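Local coordinates for dermonecrotic toxin (Pasteurella multocida, PDB 2EBF), which acts as a potent mitogen that induces bone resorption and is associated with the severe progressive form of atrophic rhinitis in pigs, at residues E364-M367 against G372-F375; D383-N388 against V499-S504; A528-V531 against W537-L540. One frame throughout, in Å; residues are numbered along the deposited sequence.

The three interactions sit together in the C2 domain of this C-terminal part of the toxin, with their centres about 10 to 11 Å apart. All of them reach one mixed six-stranded sheet. Interaction 1 comes first along the chain, where helix 359-370 turns into strand 372-376. Helix 379-387 follows, and in interaction 2 it packs on strand 498-502, the neighbour of 372-376 in the sheet. Interaction 3 comes last and is the hairpin 528-531/537-539, whose first strand flanks 372-376 on its other side. Strand 372-376 of interaction 1 thus lies between strands of the other two. Their side chains touch, for example Phe-375 with Phe-501 and Trp-537, about 31 to 32 Å from the chain's centre.

Interaction 1: residues E364-M367 against G372-F375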
loop_
_atom_site.group_PDB
_atom_site.type_symbol
_atom_site.label_atom_id
_atom_site.label_comp_id
_atom_site.label_asym_id
_atom_site.label_seq_id
_atom_site.Cartn_x
_atom_site.Cartn_y
_atom_site.Cartn_z
ATOM N N GLU A 364 27.365 18.850 19.052
ATOM C CA GLU A 364 28.416 17.850 18.854
ATOM C C GLU A 364 27.874 16.432 18.933
ATOM O O GLU A 364 28.224 15.595 18.107
ATOM C CB GLU A 364 29.547 18.028 19.871
ATOM C CG GLU A 364 30.477 19.183 19.542
ATOM C CD GLU A 364 31.289 19.672 20.740
ATOM O OE1 GLU A 364 31.314 18.990 21.791
ATOM O OE2 GLU A 364 31.905 20.755 20.625
ATOM N N LYS A 365 27.023 16.175 19.924
ATOM C CA LYS A 365 26.418 14.856 20.096
ATOM C C LYS A 365 25.469 14.511 18.952
ATOM O O LYS A 365 25.487 13.384 18.472
ATOM C CB LYS A 365 25.712 14.732 21.449
ATOM C CG LYS A 365 25.428 13.272 21.862
ATOM C CD LYS A 365 25.431 13.130 23.374
ATOM C CE LYS A 365 25.571 11.677 23.808
ATOM N NZ LYS A 365 26.999 11.208 23.827
ATOM N N CYS A 366 24.651 15.473 18.515
ATOM C CA CYS A 366 23.713 15.247 17.398
ATOM C C CYS A 366 24.451 14.960 16.090
ATOM O O CYS A 366 24.091 14.036 15.342
ATOM C CB CYS A 366 22.761 16.445 17.213
ATOM S SG CYS A 366 21.512 16.615 18.533
ATOM N N MET A 367 25.481 15.751 15.824
ATOM C CA MET A 367 26.246 15.607 14.595
ATOM C C MET A 367 27.164 14.380 14.626
ATOM O O MET A 367 27.141 13.567 13.698
ATOM C CB MET A 367 27.020 16.896 14.262
ATOM C CG MET A 367 26.141 18.074 13.775
ATOM S SD MET A 367 25.117 17.767 12.298
ATOM C CE MET A 367 23.576 17.211 13.032
ATOM N N GLY A 372 22.339 12.973 13.249
ATOM C CA GLY A 372 21.200 13.777 12.846
ATOM C C GLY A 372 20.346 14.225 14.008
ATOM O O GLY A 372 20.451 13.693 15.118
ATOM N N VAL A 373 19.506 15.218 13.740
ATOM C CA VAL A 373 18.532 15.694 14.709
ATOM C C VAL A 373 17.369 16.321 13.954
ATOM O O VAL A 373 17.544 16.839 12.855
ATOM C CB VAL A 373 19.158 16.692 15.741
ATOM C CG1 VAL A 373 19.681 17.946 15.067
ATOM C CG2 VAL A 373 18.157 17.045 16.850
ATOM N N ALA A 374 16.175 16.239 14.531
ATOM C CA ALA A 374 15.016 16.898 13.953
ATOM C C ALA A 374 14.552 18.028 14.851
ATOM O O ALA A 374 14.628 17.942 16.086
ATOM C CB ALA A 374 13.879 15.914 13.716
ATOM N N PHE A 375 14.067 19.086 14.210
ATOM C CA PHE A 375 13.473 20.211 14.902
ATOM C C PHE A 375 12.033 20.299 14.476
ATOM O O PHE A 375 11.713 20.100 13.302
ATOM C CB PHE A 375 14.109 21.525 14.459
ATOM C CG PHE A 375 15.491 21.757 14.975
ATOM C CD1 PHE A 375 16.600 21.343 14.243
ATOM C CD2 PHE A 375 15.689 22.444 16.166
ATOM C CE1 PHE A 375 17.892 21.583 14.705
ATOM C CE2 PHE A 375 16.982 22.687 16.642
ATOM C CZ PHE A 375 18.082 22.262 15.901
#
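Cys-366 and Val-373 make the main side-chain contact between helix 359-370 and the strand that follows it. Cys-366 turns its CB and SG toward the strand. Its SG lies 3.7 Å from Val-373 CB and touches CG2 of the same valine. Its CB sits 4.0 Å from Val-373 CG1. The sulfur is anti to the carbonyl carbon of Cys-366 (chi1 -71°), which places it alongside the branched end of the valine.

Met-367 is next. It starts out away from the strand, but the chain bends at chi2 (-58°) and chi3 and brings the methyl back. CE ends 4.2 Å from Gly-372 CA and 4.5 Å from Val-373 CG1. Gly-372 has no side chain, and the methyl rests against its backbone. Both Met-367 and Val-373 also touch Val-499 of the neighbouring strand 498-502.

The contact is the tight entry from a helix into a strand of the mixed sheet of the C2 domain. All four touching residues are buried, and Gly-372 O has no polar partner in the model. The side chains therefore hold by apolar contact, with no charge or side-chain hydrogen bond between the segments.

Interaction 2: residues D383-N388 against V499-S504; sequences DFFLNN and VVFADS
Val-499 meets Phe-385 where strand 498-502 faces helix 379-387. The two side chains come from opposite directions. Val-499 CG2 lies 3.7 Å from Phe-385 CE2, and its CB is 4.2 Å from the same ring atom. CG1 of the valine sits over one face of the phenylalanine ring. Leu-397, in a loop, touches both Val-499 and Phe-385.

Phe-501, two residues on, points the same way from the strand. It presents an edge to the face of Phe-385 in an offset edge-to-face stack. The ring centroids of Phe-385 and Phe-501 are 5.5 Å apart and the planes are inclined at 72°. Phe-501 CZ carries most of the contact. It lies 3.7 Å from Phe-385 CB, which sits near the plane of the Phe-501 ring, and it also touches CG. Phe-501 CE2 comes within 4.1 Å of Phe-385 CD1. The ring of Phe-385 is brought down to the sheet by its chi1 of 173°, with CG anti to the backbone N.

The strand ends after Ala-502, and Asp-503 is the N-cap of helix 504-507. Its side chain accepts from a backbone N just past the segment.

Helix 379-387 belongs to the beta-alpha-beta crossover from strand 372-376 to the parallel strand 399-402, which passes over strand 498-502 between them. Leu-446 of helix 442-452 touches both phenylalanines, and Phe-392 packs against Phe-385. The contact between helix and strand is buried and has no hydrogen bonds across it. The join is made by aromatic and aliphatic packing, with the edge of Phe-501 set against the face of Phe-385.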
loop_
_atom_site.group_PDB
_atom_site.type_symbol
_atom_site.label_atom_id
_atom_site.label_comp_id
_atom_site.label_asym_id
_atom_site.label_seq_id
_atom_site.Cartn_x
_atom_site.Cartn_y
_atom_site.Cartn_z
ATOM N N ASP A 383 15.329 29.676 13.444
ATOM C CA ASP A 383 16.208 30.763 13.900
ATOM C C ASP A 383 17.320 30.277 14.831
ATOM O O ASP A 383 18.468 30.708 14.700
ATOM C CB ASP A 383 15.400 31.882 14.559
ATOM C CG ASP A 383 14.595 32.695 13.555
ATOM O OD1 ASP A 383 15.041 32.856 12.397
ATOM O OD2 ASP A 383 13.515 33.191 13.925
ATOM N N PHE A 384 16.983 29.381 15.761
ATOM C CA PHE A 384 17.985 28.758 16.634
ATOM C C PHE A 384 19.054 28.015 15.828
ATOM O O PHE A 384 20.251 28.146 16.086
ATOM C CB PHE A 384 17.324 27.784 17.621
ATOM C CG PHE A 384 18.308 27.055 18.487
ATOM C CD1 PHE A 384 18.835 25.830 18.088
ATOM C CD2 PHE A 384 18.729 27.604 19.694
ATOM C CE1 PHE A 384 19.758 25.170 18.876
ATOM C CE2 PHE A 384 19.652 26.945 20.491
ATOM C CZ PHE A 384 20.172 25.732 20.079
ATOM N N PHE A 385 18.605 27.215 14.864
ATOM C CA PHE A 385 19.513 26.478 13.993
ATOM C C PHE A 385 20.449 27.454 13.263
ATOM O O PHE A 385 21.679 27.311 13.301
ATOM C CB PHE A 385 18.713 25.621 12.997
ATOM C CG PHE A 385 19.564 24.965 11.964
ATOM C CD1 PHE A 385 19.527 25.394 10.639
ATOM C CD2 PHE A 385 20.439 23.941 12.318
ATOM C CE1 PHE A 385 20.336 24.804 9.686
ATOM C CE2 PHE A 385 21.259 23.347 11.359
ATOM C CZ PHE A 385 21.200 23.773 10.046
ATOM N N LEU A 386 19.863 28.470 12.636
ATOM C CA LEU A 386 20.656 29.452 11.891
ATOM C C LEU A 386 21.639 30.205 12.783
ATOM O O LEU A 386 22.767 30.463 12.370
ATOM C CB LEU A 386 19.757 30.420 11.106
ATOM C CG LEU A 386 18.885 29.761 10.028
ATOM C CD1 LEU A 386 18.041 30.778 9.316
ATOM C CD2 LEU A 386 19.744 28.990 9.038
ATOM N N ASN A 387 21.213 30.533 14.002
ATOM C CA ASN A 387 22.089 31.200 14.983
ATOM C C ASN A 387 23.282 30.357 15.433
ATOM O O ASN A 387 24.285 30.893 15.897
ATOM C CB ASN A 387 21.289 31.641 16.212
ATOM C CG ASN A 387 20.381 32.822 15.923
ATOM O OD1 ASN A 387 19.427 33.075 16.659
ATOM N ND2 ASN A 387 20.662 33.540 14.841
ATOM N N ASN A 388 23.162 29.041 15.288
ATOM C CA ASN A 388 24.223 28.121 15.665
ATOM C C ASN A 388 24.785 27.360 14.473
ATOM O O ASN A 388 25.474 26.357 14.639
ATOM C CB ASN A 388 23.713 27.149 16.732
ATOM C CG ASN A 388 23.370 27.852 18.024
ATOM O OD1 ASN A 388 22.205 28.057 18.325
ATOM N ND2 ASN A 388 24.392 28.266 18.775
ATOM N N VAL A 499 20.094 17.663 9.357
ATOM C CA VAL A 499 19.071 18.229 10.222
ATOM C C VAL A 499 17.752 18.224 9.447
ATOM O O VAL A 499 17.731 18.547 8.258
ATOM C CB VAL A 499 19.435 19.680 10.634
ATOM C CG1 VAL A 499 18.271 20.347 11.339
ATOM C CG2 VAL A 499 20.708 19.708 11.497
ATOM N N VAL A 500 16.657 17.849 10.108
ATOM C CA VAL A 500 15.337 17.848 9.472
ATOM C C VAL A 500 14.396 18.779 10.217
ATOM O O VAL A 500 14.394 18.808 11.450
ATOM C CB VAL A 500 14.675 16.436 9.442
ATOM C CG1 VAL A 500 13.490 16.394 8.449
ATOM C CG2 VAL A 500 15.659 15.382 9.080
ATOM N N PHE A 501 13.593 19.524 9.461
ATOM C CA PHE A 501 12.529 20.344 10.024
ATOM C C PHE A 501 11.186 19.798 9.574
ATOM O O PHE A 501 10.932 19.665 8.376
ATOM C CB PHE A 501 12.677 21.803 9.586
ATOM C CG PHE A 501 13.900 22.470 10.132
ATOM C CD1 PHE A 501 13.853 23.135 11.361
ATOM C CD2 PHE A 501 15.106 22.429 9.428
ATOM C CE1 PHE A 501 14.978 23.750 11.879
ATOM C CE2 PHE A 501 16.249 23.050 9.933
ATOM C CZ PHE A 501 16.193 23.708 11.161
ATOM N N ALA A 502 10.323 19.497 10.540
ATOM C CA ALA A 502 9.047 18.859 10.245
ATOM C C ALA A 502 7.997 19.159 11.299
ATOM O O ALA A 502 8.326 19.425 12.457
ATOM C CB ALA A 502 9.232 17.343 10.106
ATOM N N ASP A 503 6.736 19.112 10.875
ATOM C CA ASP A 503 5.583 19.280 11.746
ATOM C C ASP A 503 5.629 18.219 12.854
ATOM O O ASP A 503 6.106 17.100 12.637
ATOM C CB ASP A 503 4.311 19.178 10.885
ATOM C CG ASP A 503 3.055 19.540 11.638
ATOM O OD1 ASP A 503 2.481 18.640 12.288
ATOM O OD2 ASP A 503 2.621 20.713 11.553
ATOM N N SER A 504 5.176 18.567 14.059
ATOM C CA SER A 504 5.252 17.614 15.181
ATOM C C SER A 504 4.545 16.278 14.920
ATOM O O SER A 504 5.005 15.226 15.369
ATOM C CB SER A 504 4.759 18.255 16.477
ATOM O OG SER A 504 5.760 19.135 16.985
#

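Interaction 3: residues A528-V531 against W537-L540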
loop_
_atom_site.group_PDB
_atom_site.type_symbol
_atom_site.label_atom_id
_atom_site.label_comp_id
_atom_site.label_asym_id
_atom_site.label_seq_id
_atom_site.Cartn_x
_atom_site.Cartn_y
_atom_site.Cartn_z
ATOM N N ALA A 528 13.883 13.964 18.276
ATOM C CA ALA A 528 13.108 15.158 17.906
ATOM C C ALA A 528 13.241 16.246 18.961
ATOM O O ALA A 528 13.260 15.966 20.169
ATOM C CB ALA A 528 11.651 14.827 17.688
ATOM N N THR A 529 13.302 17.491 18.502
ATOM C CA THR A 529 13.500 18.627 19.406
ATOM C C THR A 529 12.586 19.802 19.083
ATOM O O THR A 529 11.960 19.846 18.026
ATOM C CB THR A 529 14.968 19.129 19.403
ATOM O OG1 THR A 529 15.299 19.676 18.120
ATOM C CG2 THR A 529 15.940 18.022 19.773
ATOM N N VAL A 530 12.527 20.751 20.015
ATOM C CA VAL A 530 11.757 21.981 19.854
ATOM C C VAL A 530 12.526 23.120 20.513
ATOM O O VAL A 530 13.319 22.895 21.430
ATOM C CB VAL A 530 10.342 21.904 20.533
ATOM C CG1 VAL A 530 9.378 21.061 19.733
ATOM C CG2 VAL A 530 10.442 21.395 21.975
ATOM N N VAL A 531 12.275 24.340 20.055
ATOM C CA VAL A 531 12.853 25.521 20.688
ATOM C C VAL A 531 11.746 26.341 21.372
ATOM O O VAL A 531 10.796 26.775 20.720
ATOM C CB VAL A 531 13.687 26.369 19.678
ATOM C CG1 VAL A 531 14.313 27.596 20.356
ATOM C CG2 VAL A 531 14.782 25.509 19.044
ATOM N N TRP A 537 16.430 25.008 23.830
ATOM C CA TRP A 537 16.386 23.891 22.894
ATOM C C TRP A 537 16.182 22.611 23.687
ATOM O O TRP A 537 17.040 22.223 24.466
ATOM C CB TRP A 537 17.701 23.838 22.130
ATOM C CG TRP A 537 17.814 22.781 21.075
ATOM C CD1 TRP A 537 16.804 22.218 20.355
ATOM C CD2 TRP A 537 19.028 22.208 20.584
ATOM N NE1 TRP A 537 17.313 21.305 19.458
ATOM C CE2 TRP A 537 18.677 21.282 19.576
ATOM C CE3 TRP A 537 20.383 22.383 20.902
ATOM C CZ2 TRP A 537 19.632 20.531 18.880
ATOM C CZ3 TRP A 537 21.333 21.638 20.202
ATOM C CH2 TRP A 537 20.948 20.721 19.211
ATOM N N GLN A 538 15.046 21.954 23.484
ATOM C CA GLN A 538 14.727 20.793 24.301
ATOM C C GLN A 538 14.211 19.604 23.524
ATOM O O GLN A 538 13.706 19.747 22.414
ATOM C CB GLN A 538 13.731 21.169 25.394
ATOM C CG GLN A 538 12.465 21.801 24.891
ATOM C CD GLN A 538 11.874 22.781 25.893
ATOM O OE1 GLN A 538 12.449 23.031 26.957
ATOM N NE2 GLN A 538 10.715 23.339 25.557
ATOM N N PHE A 539 14.345 18.441 24.151
ATOM C CA PHE A 539 13.880 17.177 23.617
ATOM C C PHE A 539 12.361 17.153 23.531
ATOM O O PHE A 539 11.666 17.694 24.398
ATOM C CB PHE A 539 14.388 16.052 24.512
ATOM C CG PHE A 539 13.998 14.674 24.058
ATOM C CD1 PHE A 539 13.194 13.873 24.861
ATOM C CD2 PHE A 539 14.447 14.170 22.841
ATOM C CE1 PHE A 539 12.843 12.590 24.458
ATOM C CE2 PHE A 539 14.098 12.881 22.427
ATOM C CZ PHE A 539 13.294 12.099 23.230
ATOM N N LEU A 540 11.865 16.519 22.475
ATOM C CA LEU A 540 10.447 16.333 22.253
ATOM C C LEU A 540 10.158 14.829 22.378
ATOM O O LEU A 540 10.358 14.094 21.423
ATOM C CB LEU A 540 10.107 16.802 20.843
ATOM C CG LEU A 540 8.859 17.587 20.457
ATOM C CD1 LEU A 540 8.493 17.178 19.034
ATOM C CD2 LEU A 540 7.683 17.346 21.383
HETATM O O HOH W 1 11.903 12.485 19.889
#
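A beta hairpin joins strand 528-531 to strand 537-539, and Val-530 with Gln-538 is its hydrogen-bonded pair. Val-530 N donates to Gln-538 O at 2.9 Å. Gln-538 N donates back to Val-530 O at 2.8 Å, in a nearly straight bond (176° at the hydrogen). Leu-540 N donates to Ala-528 O, also at 2.8 Å. A water bridges the same end: it accepts from Ala-528 N and donates to Leu-540 O.

The hairpin forms one edge of the mixed sheet. Strand 528-531 runs parallel to 372-376, and 537-539 is the antiparallel outermost strand within the chain. Thr-529 ties these strands together through its side chain. Trp-537 NE1 donates to Thr-529 OG1 at 2.9 Å, and OG1 lies in the plane of the indole, at its edge. The hydroxyl in turn gives its proton to Ala-374 O, so OG1 is used both as acceptor and donor. The chi1 of Thr-529 (66°) sets OG1 between its backbone N and carbonyl carbon, where it can reach both. Val-531 CG2 approaches Trp-537 CD1 obliquely at 4.1 Å, on the sheet face that these two residues share. Phe-375 and Phe-384 also meet the indole, and Phe-354 makes an edge-to-face contact with it.

Val-530 and Gln-538 point to the other face. There Val-530 CG2 lies 3.6 Å from Gln-538 CG. The second branch, Val-530 CG1, reaches Leu-540 CG at the same distance, the two side chains crossing at about a right angle. Ala-528 CB touches Leu-540 CB at 4.0 Å, and Leu-507 of helix 504-507 packs on both residues.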